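Local coordinates for protein secreted in xylem 3 (Fusarium oxysporum, PDB 5OD4) that is a secreted fungal effector with a beta-sandwich fold, probably suppressing plant immunity and also recognised by the host, at residues Tyr77-Arg82 against Leu123-Asp128. Numbering follows the deposited sequence.
Sequences YEIEVR and LTISED. With EDO (1,2-ethanediol), chain F.
With CG anti to its carbonyl carbon (chi1 -60°), Y77 swings its ring across to E127. L123 has CG anti to the backbone N (chi1 171°); chi2 then sets its CD1 beside I79 CG2 and V81 CG2. The planes of the Y77 ring and the E127 carboxylate differ by 44°; the contact itself is made by the E127 backbone and CB. They meet the ring obliquely, at CD2 and CE2, with Y77 CD2 3.6 Å from E127 N. The extended E127 chain runs on to a 1,2-ethanediol, likely a crystallisation additive, whose O2 donates to E127 OE1 at 2.8 Å. L123 runs alongside I79, with L123 CD1 3.9 Å from I79 CG2. V81 CG2 lies 4.1 Å from L123 CD1. Two pairs of backbone bonds join the antiparallel strands. E78 N donates to S126 O at 2.8 Å and S126 N donates back to E78 O; E80 and T124 pair in the same way. On the face of E78 and E80, the two carboxylates come close, with E78 OE2 2.5 Å from E80 OE2. R100 forms salt bridges with E78 and D128, while the backbone N atoms of V6 and F7 bind E80. These two strands are the central pair of a four-stranded antiparallel sheet, between strands 17-21 and 94-101. I79, V81 and I125 face strand 60-66 of the second sheet, and I79 and V81 also touch strand 109-114, closing the sandwich core.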
loop_
_atom_site.group_PDB
_atom_site.type_symbol
_atom_site.label_atom_id
_atom_site.label_comp_id
_atom_site.label_asym_id
_atom_site.label_seq_id
_atom_site.Cartn_x
_atom_site.Cartn_y
_atom_site.Cartn_z
ATOM N N TYR A 77 -7.215 3.728 -10.492
ATOM C CA TYR A 77 -7.144 2.827 -9.342
ATOM C C TYR A 77 -7.035 3.618 -8.068
ATOM O O TYR A 77 -6.338 4.645 -7.972
ATOM C CB TYR A 77 -5.919 1.885 -9.443
ATOM C CG TYR A 77 -5.922 1.007 -10.662
ATOM C CD1 TYR A 77 -5.465 1.498 -11.891
ATOM C CD2 TYR A 77 -6.355 -0.294 -10.627
ATOM C CE1 TYR A 77 -5.454 0.713 -13.009
ATOM C CE2 TYR A 77 -6.331 -1.107 -11.757
ATOM C CZ TYR A 77 -5.883 -0.602 -12.938
ATOM O OH TYR A 77 -5.828 -1.323 -14.096
ATOM N N GLU A 78 -7.726 3.108 -7.047
ATOM C CA GLU A 78 -7.691 3.591 -5.674
ATOM C C GLU A 78 -6.723 2.720 -4.885
ATOM O O GLU A 78 -6.804 1.488 -4.941
ATOM C CB GLU A 78 -9.108 3.505 -5.098
ATOM C CG GLU A 78 -9.262 3.894 -3.642
ATOM C CD GLU A 78 -9.129 5.361 -3.359
ATOM O OE1 GLU A 78 -8.872 6.168 -4.247
ATOM O OE2 GLU A 78 -9.306 5.732 -2.157
ATOM N N ILE A 79 -5.816 3.357 -4.134
ATOM C CA ILE A 79 -4.825 2.677 -3.318
ATOM C C ILE A 79 -4.988 3.202 -1.896
ATOM O O ILE A 79 -4.946 4.406 -1.674
ATOM C CB ILE A 79 -3.406 2.969 -3.826
ATOM C CG1 ILE A 79 -3.227 2.535 -5.270
ATOM C CG2 ILE A 79 -2.377 2.300 -2.938
ATOM C CD1 ILE A 79 -2.116 3.242 -5.986
ATOM N N GLU A 80 -5.236 2.298 -0.937
ATOM C CA GLU A 80 -5.517 2.711 0.437
ATOM C C GLU A 80 -4.707 1.920 1.409
ATOM O O GLU A 80 -4.581 0.697 1.272
ATOM C CB GLU A 80 -7.019 2.552 0.747
ATOM C CG GLU A 80 -7.919 3.338 -0.152
ATOM C CD GLU A 80 -9.403 3.241 0.138
ATOM O OE1 GLU A 80 -9.843 2.420 0.972
ATOM O OE2 GLU A 80 -10.144 4.058 -0.482
ATOM N N VAL A 81 -4.249 2.602 2.457
ATOM C CA VAL A 81 -3.617 1.966 3.603
ATOM C C VAL A 81 -4.393 2.328 4.857
ATOM O O VAL A 81 -4.571 3.525 5.158
ATOM C CB VAL A 81 -2.145 2.377 3.763
ATOM C CG1 VAL A 81 -1.551 1.746 5.007
ATOM C CG2 VAL A 81 -1.355 2.015 2.520
ATOM N N ARG A 82 -4.821 1.310 5.596
ATOM C CA ARG A 82 -5.337 1.482 6.948
ATOM C C ARG A 82 -4.294 0.974 7.931
ATOM O O ARG A 82 -3.496 0.088 7.615
ATOM C CB ARG A 82 -6.652 0.725 7.147
ATOM C CG ARG A 82 -7.721 1.208 6.181
ATOM C CD ARG A 82 -9.079 0.589 6.393
ATOM N NE ARG A 82 -9.689 1.104 7.581
ATOM C CZ ARG A 82 -9.880 0.475 8.742
ATOM N NH1 ARG A 82 -9.465 -0.736 9.003
ATOM N NH2 ARG A 82 -10.494 1.158 9.639
ATOM N N LEU A 123 -3.199 -2.885 3.111
ATOM C CA LEU A 123 -3.173 -2.254 1.806
ATOM C C LEU A 123 -4.287 -2.839 0.938
ATOM O O LEU A 123 -4.435 -4.059 0.854
ATOM C CB LEU A 123 -1.822 -2.551 1.134
ATOM C CG LEU A 123 -1.646 -2.171 -0.322
ATOM C CD1 LEU A 123 -1.736 -0.665 -0.509
ATOM C CD2 LEU A 123 -0.332 -2.717 -0.860
ATOM N N THR A 124 -5.009 -1.951 0.258
ATOM C CA THR A 124 -5.996 -2.361 -0.760
ATOM C C THR A 124 -5.705 -1.581 -2.019
ATOM O O THR A 124 -5.517 -0.359 -1.973
ATOM C CB THR A 124 -7.426 -2.104 -0.303
ATOM O OG1 THR A 124 -7.691 -2.763 0.932
ATOM C CG2 THR A 124 -8.439 -2.592 -1.331
ATOM N N ILE A 125 -5.706 -2.277 -3.150
ATOM C CA ILE A 125 -5.585 -1.676 -4.499
ATOM C C ILE A 125 -6.811 -2.130 -5.268
ATOM O O ILE A 125 -7.080 -3.346 -5.358
ATOM C CB ILE A 125 -4.323 -2.159 -5.217
ATOM C CG1 ILE A 125 -3.049 -1.817 -4.412
ATOM C CG2 ILE A 125 -4.235 -1.571 -6.607
ATOM C CD1 ILE A 125 -1.779 -2.458 -4.943
ATOM N N SER A 126 -7.553 -1.186 -5.859
ATOM C CA SER A 126 -8.761 -1.555 -6.623
ATOM C C SER A 126 -8.998 -0.595 -7.753
ATOM O O SER A 126 -8.878 0.594 -7.585
ATOM C CB SER A 126 -9.968 -1.544 -5.699
ATOM O OG SER A 126 -11.100 -2.020 -6.375
ATOM N N GLU A 127 -9.425 -1.127 -8.887
ATOM C CA GLU A 127 -9.923 -0.290 -9.967
ATOM C C GLU A 127 -11.140 0.465 -9.535
ATOM O O GLU A 127 -11.975 -0.097 -8.850
ATOM C CB GLU A 127 -10.200 -1.136 -11.224
ATOM C CG GLU A 127 -10.656 -0.307 -12.400
ATOM C CD GLU A 127 -10.940 -1.089 -13.682
ATOM O OE1 GLU A 127 -10.676 -2.339 -13.683
ATOM O OE2 GLU A 127 -11.422 -0.471 -14.648
ATOM N N ASP A 128 -11.250 1.714 -9.961
ATOM C CA ASP A 128 -12.490 2.467 -9.702
ATOM C C ASP A 128 -13.726 1.806 -10.308
ATOM O O ASP A 128 -13.603 1.380 -11.460
ATOM C CB ASP A 128 -12.521 3.831 -10.345
ATOM C CG ASP A 128 -11.810 4.836 -9.535
ATOM O OD1 ASP A 128 -11.325 4.415 -8.465
ATOM O OD2 ASP A 128 -11.768 6.035 -9.941
ATOM O OXT ASP A 128 -14.848 1.795 -9.765
HETATM C C1 EDO F . -14.613 -2.194 -14.881
HETATM O O1 EDO F . -15.137 -2.318 -13.534
HETATM C C2 EDO F . -13.764 -3.413 -15.261
HETATM O O2 EDO F . -12.991 -3.873 -14.160
#